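Side-chain contacts in diaminopimelate decarboxylase (Psychromonas ingrahamii, PDB 4XG1), which probably catalyses the pyridoxal-phosphate-dependent decarboxylation of meso-diaminopimelate to L-lysine, the final step of lysine biosynthesis: residues G78-S83 against I272-R277; C122-S127 against H234-G239. One frame throughout, in Å; residues are numbered along the deposited sequence.

Interaction 1: G78-S83 against I272-R277; sequences GFDIVS and IFEPGR. With LLP ((2S)-2-amino-6-[[3-hydroxy-2-methyl-5-(phosphonooxymethyl)pyridin-4-yl]methylideneamino]hexanoic acid), chain T.
The carboxylates of Asp-80 and Glu-274 lie stacked next to the pyridine nitrogen of LLP, their planes 13° apart. Oxygen sits over oxygen: Asp-80 OD2 is 3.3 Å from Glu-274 OE1, and Asp-80 OD1 is 3.4 Å from Glu-274 OE2. Glu-274 OE1 lies in the plane of the pyridine, straight out from LLP N1 at 2.9 Å; Asp-80 OD2, 3.2 Å from N1, stands above the ring plane. With CG anti to the backbone N (chi1 175°), Asp-80 sends its carboxylate from strand 78-81 to that of Glu-274, whose extended chain comes from just past strand 270-273. At the other end of the cofactor, the turn into helix 277-280 holds the phosphate by main-chain N-H groups: Gly-276 N donates a hydrogen bond to LLP OP3 at 3.1 Å, and Arg-277 N one to LLP OP1 at 2.7 Å. The Arg-277 side chain, bent at chi3, turns the edge of its guanidinium to the lysine carboxylate, NH1 and NH2 both donating in plane to LLP OXT. In the second shell, Ser-103 OG is hydrogen-bonded to Asp-80 OD1, while Tyr-245 and Ser-203 secure the guanidinium. LLP matches the lysine aldimine that decarboxylation would leave. Glu-274 OE1, in line with N1, is consistent with a protonated pyridine nitrogen, which Asp-80 would probably favour and which would stabilise a carbanion by drawing electrons into the ring.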
ATOM      1  N   GLY B  78     -24.715  -9.931  -5.142  1.00 14.83           N
ATOM      2  CA  GLY B  78     -24.548  -9.404  -3.792  1.00 14.70           C
ATOM      3  C   GLY B  78     -23.084  -8.971  -3.640  1.00 14.21           C
ATOM      4  O   GLY B  78     -22.279  -9.119  -4.563  1.00 11.98           O
ATOM      5  N   PHE B  79     -22.772  -8.428  -2.464  1.00 14.62           N
ATOM      6  CA  PHE B  79     -21.465  -7.873  -2.191  1.00 15.16           C
ATOM      7  C   PHE B  79     -21.035  -8.185  -0.793  1.00 15.35           C
ATOM      8  O   PHE B  79     -21.841  -8.147   0.134  1.00 17.51           O
ATOM      9  CB  PHE B  79     -21.503  -6.377  -2.381  1.00 14.86           C
ATOM     10  CG  PHE B  79     -21.794  -5.985  -3.794  1.00 15.10           C
ATOM     11  CD1 PHE B  79     -20.776  -5.908  -4.728  1.00 14.58           C
ATOM     12  CD2 PHE B  79     -23.109  -5.731  -4.206  1.00 15.22           C
ATOM     13  CE1 PHE B  79     -21.049  -5.591  -6.053  1.00 14.87           C
ATOM     14  CE2 PHE B  79     -23.394  -5.430  -5.519  1.00 14.26           C
ATOM     15  CZ  PHE B  79     -22.364  -5.354  -6.451  1.00 14.75           C
ATOM     16  N   ASP B  80     -19.765  -8.523  -0.649  1.00 15.09           N
ATOM     17  CA  ASP B  80     -19.153  -8.690   0.665  1.00 14.52           C
ATOM     18  C   ASP B  80     -18.257  -7.464   0.887  1.00 12.28           C
ATOM     19  O   ASP B  80     -17.413  -7.166   0.051  1.00 12.72           O
ATOM     20  CB  ASP B  80     -18.350  -9.991   0.664  1.00 15.93           C
ATOM     21  CG  ASP B  80     -17.573 -10.204   1.936  1.00 18.05           C
ATOM     22  OD1 ASP B  80     -18.078  -9.831   3.028  1.00 17.73           O
ATOM     23  OD2 ASP B  80     -16.441 -10.766   1.831  1.00 20.42           O
ATOM     24  N   ILE B  81     -18.461  -6.772   1.989  1.00 10.11           N
ATOM     25  CA  ILE B  81     -17.799  -5.538   2.251  1.00  9.28           C
ATOM     26  C   ILE B  81     -17.080  -5.634   3.565  1.00  9.12           C
ATOM     27  O   ILE B  81     -17.427  -6.472   4.405  1.00  9.35           O
ATOM     28  CB  ILE B  81     -18.768  -4.332   2.351  1.00  9.04           C
ATOM     29  CG1 ILE B  81     -19.623  -4.403   3.617  1.00  8.80           C
ATOM     30  CG2 ILE B  81     -19.625  -4.216   1.096  1.00  8.76           C
ATOM     31  CD1 ILE B  81     -20.525  -3.209   3.793  1.00  8.91           C
ATOM     32  N   VAL B  82     -16.085  -4.759   3.760  1.00  8.57           N
ATOM     33  CA  VAL B  82     -15.335  -4.702   5.008  1.00  8.23           C
ATOM     34  C   VAL B  82     -15.244  -3.341   5.640  1.00  7.91           C
ATOM     35  O   VAL B  82     -14.547  -3.186   6.647  1.00  7.84           O
ATOM     36  CB  VAL B  82     -13.895  -5.244   4.836  1.00  8.44           C
ATOM     37  CG1 VAL B  82     -13.958  -6.709   4.413  1.00  8.55           C
ATOM     38  CG2 VAL B  82     -13.130  -4.431   3.803  1.00  8.40           C
ATOM     39  N   SER B  83     -15.964  -2.363   5.118  1.00  7.76           N
ATOM     40  CA  SER B  83     -15.907  -1.018   5.689  1.00  7.83           C
ATOM     41  C   SER B  83     -17.085  -0.222   5.240  1.00  8.08           C
ATOM     42  O   SER B  83     -17.742  -0.581   4.267  1.00  8.62           O
ATOM     43  CB  SER B  83     -14.626  -0.285   5.264  1.00  7.61           C
ATOM     44  OG  SER B  83     -14.636  -0.002   3.880  1.00  7.55           O
ATOM     45  N   ILE B 272     -23.992 -18.832   0.672  1.00 23.30           N
ATOM     46  CA  ILE B 272     -23.391 -17.583   0.285  1.00 22.79           C
ATOM     47  C   ILE B 272     -21.918 -17.784   0.005  1.00 22.72           C
ATOM     48  O   ILE B 272     -21.208 -18.420   0.776  1.00 23.84           O
ATOM     49  CB  ILE B 272     -23.621 -16.502   1.352  1.00 23.30           C
ATOM     50  CG1 ILE B 272     -25.106 -16.126   1.373  1.00 23.31           C
ATOM     51  CG2 ILE B 272     -22.791 -15.256   1.040  1.00 23.01           C
ATOM     52  CD1 ILE B 272     -25.513 -15.236   2.517  1.00 24.22           C
ATOM     53  N   PHE B 273     -21.472 -17.242  -1.116  1.00 24.29           N
ATOM     54  CA  PHE B 273     -20.064 -17.235  -1.515  1.00 24.96           C
ATOM     55  C   PHE B 273     -19.528 -15.820  -1.691  1.00 22.34           C
ATOM     56  O   PHE B 273     -20.214 -14.927  -2.184  1.00 21.13           O
ATOM     57  CB  PHE B 273     -19.895 -17.938  -2.850  1.00 28.19           C
ATOM     58  CG  PHE B 273     -20.445 -19.306  -2.865  1.00 33.39           C
ATOM     59  CD1 PHE B 273     -21.788 -19.531  -3.129  1.00 35.51           C
ATOM     60  CD2 PHE B 273     -19.616 -20.390  -2.620  1.00 39.02           C
ATOM     61  CE1 PHE B 273     -22.297 -20.807  -3.142  1.00 37.13           C
ATOM     62  CE2 PHE B 273     -20.127 -21.676  -2.639  1.00 38.36           C
ATOM     63  CZ  PHE B 273     -21.467 -21.876  -2.893  1.00 39.17           C
ATOM     64  N   GLU B 274     -18.257 -15.645  -1.340  1.00 20.98           N
ATOM     65  CA  GLU B 274     -17.623 -14.329  -1.313  1.00 17.79           C
ATOM     66  C   GLU B 274     -16.377 -14.268  -2.162  1.00 15.04           C
ATOM     67  O   GLU B 274     -15.350 -13.842  -1.705  1.00 14.25           O
ATOM     68  CB  GLU B 274     -17.268 -13.984   0.120  1.00 18.40           C
ATOM     69  CG  GLU B 274     -18.426 -13.870   1.088  1.00 19.10           C
ATOM     70  CD  GLU B 274     -17.966 -13.616   2.506  1.00 20.51           C
ATOM     71  OE1 GLU B 274     -16.776 -13.845   2.819  1.00 23.16           O
ATOM     72  OE2 GLU B 274     -18.766 -13.168   3.339  1.00 21.68           O
ATOM     73  N   PRO B 275     -16.444 -14.736  -3.414  1.00 13.13           N
ATOM     74  CA  PRO B 275     -15.213 -14.716  -4.167  1.00 12.47           C
ATOM     75  C   PRO B 275     -14.736 -13.284  -4.547  1.00 12.07           C
ATOM     76  O   PRO B 275     -15.543 -12.429  -4.875  1.00 11.17           O
ATOM     77  CB  PRO B 275     -15.584 -15.498  -5.432  1.00 12.26           C
ATOM     78  CG  PRO B 275     -17.025 -15.200  -5.614  1.00 12.27           C
ATOM     79  CD  PRO B 275     -17.575 -15.195  -4.233  1.00 12.82           C
ATOM     80  N   GLY B 276     -13.422 -13.089  -4.600  1.00 11.70           N
ATOM     81  CA  GLY B 276     -12.830 -11.846  -5.112  1.00 11.09           C
ATOM     82  C   GLY B 276     -11.849 -12.093  -6.231  1.00 10.55           C
ATOM     83  O   GLY B 276     -12.150 -11.866  -7.416  1.00 10.32           O
ATOM     84  N   ARG B 277     -10.694 -12.624  -5.853  1.00 10.03           N
ATOM     85  CA  ARG B 277      -9.640 -12.953  -6.808  1.00  9.88           C
ATOM     86  C   ARG B 277     -10.119 -13.759  -8.022  1.00 10.68           C
ATOM     87  O   ARG B 277      -9.775 -13.450  -9.147  1.00 10.19           O
ATOM     88  CB  ARG B 277      -8.535 -13.710  -6.094  1.00  9.33           C
ATOM     89  CG  ARG B 277      -7.289 -13.936  -6.914  1.00  8.97           C
ATOM     90  CD  ARG B 277      -6.279 -14.870  -6.250  1.00  8.88           C
ATOM     91  NE  ARG B 277      -6.131 -14.705  -4.826  1.00  8.49           N
ATOM     92  CZ  ARG B 277      -5.283 -13.895  -4.201  1.00  8.59           C
ATOM     93  NH1 ARG B 277      -4.457 -13.087  -4.831  1.00  8.35           N
ATOM     94  NH2 ARG B 277      -5.305 -13.872  -2.871  1.00  8.83           N
TER
HETATM   95  N1  LLP T 508     -14.106 -12.898   2.342  1.00  9.41           N
HETATM   96  C2  LLP T 508     -13.334 -12.507   3.362  1.00  9.06           C
HETATM   97  C2' LLP T 508     -13.920 -12.452   4.750  1.00  9.02           C
HETATM   98  C3  LLP T 508     -11.940 -12.122   3.068  1.00  9.09           C
HETATM   99  O3  LLP T 508     -11.110 -11.749   4.069  1.00  9.55           O
HETATM  100  C4  LLP T 508     -11.446 -12.204   1.689  1.00  8.87           C
HETATM  101  C4' LLP T 508     -10.041 -11.870   1.297  1.00  9.12           C
HETATM  102  C5  LLP T 508     -12.397 -12.652   0.652  1.00  8.42           C
HETATM  103  C6  LLP T 508     -13.691 -12.958   1.047  1.00  9.07           C
HETATM  104  C5' LLP T 508     -12.025 -12.758  -0.802  1.00  7.86           C
HETATM  105  OP4 LLP T 508     -11.000 -13.641  -1.032  1.00  7.19           O
HETATM  106  P   LLP T 508     -10.459 -14.006  -2.496  1.00  7.64           P
HETATM  107  OP1 LLP T 508     -10.278 -12.653  -3.167  1.00  7.01           O
HETATM  108  OP2 LLP T 508      -9.214 -14.906  -2.314  1.00  6.90           O
HETATM  109  OP3 LLP T 508     -11.466 -14.976  -3.143  1.00  7.61           O
HETATM  110  N   LLP T 508      -3.954  -8.675  -0.687  1.00  8.90           N
HETATM  111  CA  LLP T 508      -3.866 -10.179  -0.887  1.00  9.03           C
HETATM  112  CB  LLP T 508      -5.251 -10.816  -0.898  1.00  9.14           C
HETATM  113  CG  LLP T 508      -5.732 -11.401   0.416  1.00  9.21           C
HETATM  114  CD  LLP T 508      -7.138 -10.963   0.763  1.00  9.07           C
HETATM  115  CE  LLP T 508      -7.656 -11.751   1.980  1.00  9.33           C
HETATM  116  NZ  LLP T 508      -9.079 -11.609   2.350  1.00  9.17           N
HETATM  117  C   LLP T 508      -3.251 -10.451  -2.239  1.00  8.89           C
HETATM  118  O   LLP T 508      -3.002  -9.549  -3.020  1.00  8.30           O
HETATM  119  OXT LLP T 508      -2.990 -11.579  -2.623  1.00  9.16           O

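Interaction 2: C122-S127 against H234-G239; sequences CFNVES and HLDLGG. With LLP ((2S)-2-amino-6-[[3-hydroxy-2-methyl-5-(phosphonooxymethyl)pyridin-4-yl]methylideneamino]hexanoic acid), chain T.
Strands 122-125 and 234-236 run the same way and face each other across the barrel interior, with Cys-122 CA 10.0 Å from His-234 CA and Asn-124 CA 8.9 Å from Asp-236 CA. Too far apart for backbone pairing, they meet through alternate side chains directed at each other. On the first level, Cys-122 SG approaches the His-234 ring at its edge and in its plane, 3.5 Å from His-234 NE2; SG is 4.5 Å from the ring centroid. The imidazole gets there because His-234 CG takes the position between the backbone N and the carbonyl carbon (chi1 66°), swinging the ring across toward Cys-122. On the next level, the Asn-124 amide points ND2 at the end of Asp-236, giving a weak hydrogen bond of 3.4 Å from Asn-124 ND2 to Asp-236 OD2, bent to 148° at the hydrogen; ND2 also packs against Glu-274 OE2. Amide and carboxylate stand almost perpendicular, their planes 77° apart. Such layers of inward side chains fill the interior of a TIM barrel, here the pyridoxal-binding domain of this class-II decarboxylase; Ser-148, on strand 145-152, packs against Cys-122, Asn-124 and His-234. The second Asp-236 oxygen turns back on its own segment: OD1 accepts from Gly-238 N at 2.9 Å, met nearly head-on, and so forms an Asx turn. This turn leads the chain off the strand through Gly-238, which has positive phi, to Gly-239, whose CA lies 3.7 Å from LLP OP3. Gly-239 N is hydrogen-bonded to His-200 ND1. Beyond strand 122-125, Glu-126 makes a salt bridge with Arg-150, and its carbonyl oxygen accepts from Lys-294 of the second subunit.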
ATOM      1  N   CYS B 122     -26.512  -9.119   6.490  1.00 26.28           N
ATOM      2  CA  CYS B 122     -25.858  -9.865   7.575  1.00 25.41           C
ATOM      3  C   CYS B 122     -24.507  -9.267   7.973  1.00 23.54           C
ATOM      4  O   CYS B 122     -23.768  -8.795   7.134  1.00 23.14           O
ATOM      5  CB  CYS B 122     -25.675 -11.343   7.139  1.00 25.17           C
ATOM      6  SG  CYS B 122     -25.464 -12.515   8.475  1.00 25.96           S
ATOM      7  N   PHE B 123     -24.206  -9.322   9.258  1.00 22.78           N
ATOM      8  CA  PHE B 123     -22.906  -8.995   9.799  1.00 22.60           C
ATOM      9  C   PHE B 123     -22.176 -10.296  10.098  1.00 21.62           C
ATOM     10  O   PHE B 123     -22.645 -11.076  10.885  1.00 24.38           O
ATOM     11  CB  PHE B 123     -23.036  -8.221  11.096  1.00 23.93           C
ATOM     12  CG  PHE B 123     -23.603  -6.844  10.935  1.00 28.37           C
ATOM     13  CD1 PHE B 123     -24.984  -6.649  10.825  1.00 31.86           C
ATOM     14  CD2 PHE B 123     -22.769  -5.730  10.898  1.00 29.70           C
ATOM     15  CE1 PHE B 123     -25.515  -5.379  10.676  1.00 31.39           C
ATOM     16  CE2 PHE B 123     -23.290  -4.455  10.754  1.00 30.94           C
ATOM     17  CZ  PHE B 123     -24.665  -4.281  10.635  1.00 33.57           C
ATOM     18  N   ASN B 124     -21.046 -10.545   9.454  1.00 21.53           N
ATOM     19  CA  ASN B 124     -20.222 -11.697   9.761  1.00 19.63           C
ATOM     20  C   ASN B 124     -19.312 -11.330  10.921  1.00 18.59           C
ATOM     21  O   ASN B 124     -18.302 -10.659  10.731  1.00 19.38           O
ATOM     22  CB  ASN B 124     -19.414 -12.099   8.536  1.00 20.65           C
ATOM     23  CG  ASN B 124     -20.285 -12.653   7.426  1.00 22.49           C
ATOM     24  OD1 ASN B 124     -21.376 -13.173   7.690  1.00 27.14           O
ATOM     25  ND2 ASN B 124     -19.833 -12.535   6.171  1.00 22.49           N
ATOM     26  N   VAL B 125     -19.675 -11.772  12.126  1.00 17.56           N
ATOM     27  CA  VAL B 125     -19.009 -11.362  13.366  1.00 16.22           C
ATOM     28  C   VAL B 125     -17.767 -12.207  13.683  1.00 15.35           C
ATOM     29  O   VAL B 125     -17.767 -13.434  13.517  1.00 14.23           O
ATOM     30  CB  VAL B 125     -19.974 -11.428  14.577  1.00 16.69           C
ATOM     31  CG1 VAL B 125     -19.281 -11.068  15.887  1.00 16.65           C
ATOM     32  CG2 VAL B 125     -21.150 -10.506  14.362  1.00 17.23           C
ATOM     33  N   GLU B 126     -16.746 -11.529  14.205  1.00 15.08           N
ATOM     34  CA  GLU B 126     -15.409 -12.102  14.410  1.00 15.80           C
ATOM     35  C   GLU B 126     -14.916 -12.072  15.862  1.00 16.16           C
ATOM     36  O   GLU B 126     -13.894 -12.630  16.168  1.00 15.55           O
ATOM     37  CB  GLU B 126     -14.399 -11.315  13.555  1.00 15.72           C
ATOM     38  CG  GLU B 126     -14.783 -11.301  12.076  1.00 15.93           C
ATOM     39  CD  GLU B 126     -13.647 -11.663  11.125  1.00 15.50           C
ATOM     40  OE1 GLU B 126     -12.653 -12.252  11.600  1.00 14.34           O
ATOM     41  OE2 GLU B 126     -13.779 -11.362   9.903  1.00 14.80           O
ATOM     42  N   SER B 127     -15.639 -11.418  16.753  1.00 17.63           N
ATOM     43  CA  SER B 127     -15.288 -11.489  18.138  1.00 19.15           C
ATOM     44  C   SER B 127     -16.518 -11.373  19.010  1.00 21.49           C
ATOM     45  O   SER B 127     -17.604 -10.984  18.542  1.00 23.70           O
ATOM     46  CB  SER B 127     -14.305 -10.404  18.491  1.00 18.39           C
ATOM     47  OG  SER B 127     -14.971  -9.160  18.611  1.00 19.11           O
ATOM     48  N   HIS B 234     -28.741 -19.317   6.455  1.00 32.49           N
ATOM     49  CA  HIS B 234     -27.688 -19.407   5.408  1.00 28.62           C
ATOM     50  C   HIS B 234     -26.310 -19.776   5.953  1.00 25.71           C
ATOM     51  O   HIS B 234     -26.007 -19.594   7.140  1.00 20.87           O
ATOM     52  CB  HIS B 234     -27.596 -18.098   4.604  1.00 27.58           C
ATOM     53  CG  HIS B 234     -27.125 -16.926   5.407  1.00 29.81           C
ATOM     54  ND1 HIS B 234     -25.790 -16.680   5.659  1.00 29.87           N
ATOM     55  CD2 HIS B 234     -27.815 -15.932   6.032  1.00 32.09           C
ATOM     56  CE1 HIS B 234     -25.676 -15.607   6.422  1.00 31.42           C
ATOM     57  NE2 HIS B 234     -26.889 -15.126   6.650  1.00 32.76           N
ATOM     58  N   LEU B 235     -25.509 -20.309   5.043  1.00 25.00           N
ATOM     59  CA  LEU B 235     -24.134 -20.669   5.302  1.00 24.77           C
ATOM     60  C   LEU B 235     -23.235 -19.967   4.303  1.00 23.05           C
ATOM     61  O   LEU B 235     -23.365 -20.169   3.080  1.00 22.98           O
ATOM     62  CB  LEU B 235     -23.950 -22.167   5.123  1.00 26.52           C
ATOM     63  CG  LEU B 235     -22.509 -22.673   5.271  1.00 29.42           C
ATOM     64  CD1 LEU B 235     -22.031 -22.544   6.704  1.00 29.88           C
ATOM     65  CD2 LEU B 235     -22.450 -24.110   4.796  1.00 29.54           C
ATOM     66  N   ASP B 236     -22.334 -19.143   4.831  1.00 21.41           N
ATOM     67  CA  ASP B 236     -21.425 -18.336   4.017  1.00 19.32           C
ATOM     68  C   ASP B 236     -20.032 -18.992   4.019  1.00 17.86           C
ATOM     69  O   ASP B 236     -19.375 -19.106   5.050  1.00 16.72           O
ATOM     70  CB  ASP B 236     -21.378 -16.916   4.615  1.00 19.07           C
ATOM     71  CG  ASP B 236     -20.571 -15.927   3.753  1.00 19.76           C
ATOM     72  OD1 ASP B 236     -19.582 -16.306   3.092  1.00 18.23           O
ATOM     73  OD2 ASP B 236     -20.876 -14.729   3.830  1.00 21.03           O
ATOM     74  N   LEU B 237     -19.596 -19.420   2.860  1.00 16.68           N
ATOM     75  CA  LEU B 237     -18.330 -20.116   2.722  1.00 15.78           C
ATOM     76  C   LEU B 237     -17.114 -19.261   2.322  1.00 14.80           C
ATOM     77  O   LEU B 237     -16.059 -19.783   1.976  1.00 13.78           O
ATOM     78  CB  LEU B 237     -18.513 -21.230   1.698  1.00 16.41           C
ATOM     79  CG  LEU B 237     -19.498 -22.277   2.186  1.00 17.65           C
ATOM     80  CD1 LEU B 237     -19.784 -23.282   1.079  1.00 18.43           C
ATOM     81  CD2 LEU B 237     -18.966 -22.980   3.438  1.00 18.14           C
ATOM     82  N   GLY B 238     -17.261 -17.945   2.391  1.00 14.62           N
ATOM     83  CA  GLY B 238     -16.182 -17.027   2.117  1.00 13.40           C
ATOM     84  C   GLY B 238     -15.711 -17.133   0.698  1.00 13.16           C
ATOM     85  O   GLY B 238     -16.457 -17.590  -0.186  1.00 13.15           O
ATOM     86  N   GLY B 239     -14.496 -16.640   0.462  1.00 12.16           N
ATOM     87  CA  GLY B 239     -13.849 -16.717  -0.841  1.00 12.04           C
ATOM     88  C   GLY B 239     -12.665 -17.646  -0.699  1.00 11.90           C
ATOM     89  O   GLY B 239     -12.732 -18.595   0.093  1.00 12.60           O
TER
HETATM   90  N1  LLP T 508     -14.106 -12.898   2.342  1.00  9.41           N
HETATM   91  C2  LLP T 508     -13.334 -12.507   3.362  1.00  9.06           C
HETATM   92  C2' LLP T 508     -13.920 -12.452   4.750  1.00  9.02           C
HETATM   93  C3  LLP T 508     -11.940 -12.122   3.068  1.00  9.09           C
HETATM   94  O3  LLP T 508     -11.110 -11.749   4.069  1.00  9.55           O
HETATM   95  C4  LLP T 508     -11.446 -12.204   1.689  1.00  8.87           C
HETATM   96  C4' LLP T 508     -10.041 -11.870   1.297  1.00  9.12           C
HETATM   97  C5  LLP T 508     -12.397 -12.652   0.652  1.00  8.42           C
HETATM   98  C6  LLP T 508     -13.691 -12.958   1.047  1.00  9.07           C
HETATM   99  C5' LLP T 508     -12.025 -12.758  -0.802  1.00  7.86           C
HETATM  100  OP4 LLP T 508     -11.000 -13.641  -1.032  1.00  7.19           O
HETATM  101  P   LLP T 508     -10.459 -14.006  -2.496  1.00  7.64           P
HETATM  102  OP1 LLP T 508     -10.278 -12.653  -3.167  1.00  7.01           O
HETATM  103  OP2 LLP T 508      -9.214 -14.906  -2.314  1.00  6.90           O
HETATM  104  OP3 LLP T 508     -11.466 -14.976  -3.143  1.00  7.61           O
HETATM  105  N   LLP T 508      -3.954  -8.675  -0.687  1.00  8.90           N
HETATM  106  CA  LLP T 508      -3.866 -10.179  -0.887  1.00  9.03           C
HETATM  107  CB  LLP T 508      -5.251 -10.816  -0.898  1.00  9.14           C
HETATM  108  CG  LLP T 508      -5.732 -11.401   0.416  1.00  9.21           C
HETATM  109  CD  LLP T 508      -7.138 -10.963   0.763  1.00  9.07           C
HETATM  110  CE  LLP T 508      -7.656 -11.751   1.980  1.00  9.33           C
HETATM  111  NZ  LLP T 508      -9.079 -11.609   2.350  1.00  9.17           N
HETATM  112  C   LLP T 508      -3.251 -10.451  -2.239  1.00  8.89           C
HETATM  113  O   LLP T 508      -3.002  -9.549  -3.020  1.00  8.30           O
HETATM  114  OXT LLP T 508      -2.990 -11.579  -2.623  1.00  9.16           O

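From the N terminus, the chain first lays down 78-83, then 122-127, and much later 234-239, which closes the loop of interaction 2 over 106 residues; 272-277 follows and closes the longer loop of interaction 1 over 188. The shorter loop thus sits wholly within the longer one, and the two do not cross. Both span the interior of one parallel barrel, and strands 234-236 and 270-273 are neighbours in it, with a probable hydrogen bond from Leu-237 N to Ile-272 O (2.8 Å). Beyond the N1 edge of the LLP pyridine, two like-charged carboxylate oxygens adjoin, Glu-274 OE2 and Asp-236 OD2 (2.7 Å). The loops that follow strands 78-81 and 122-125 both reach the second subunit.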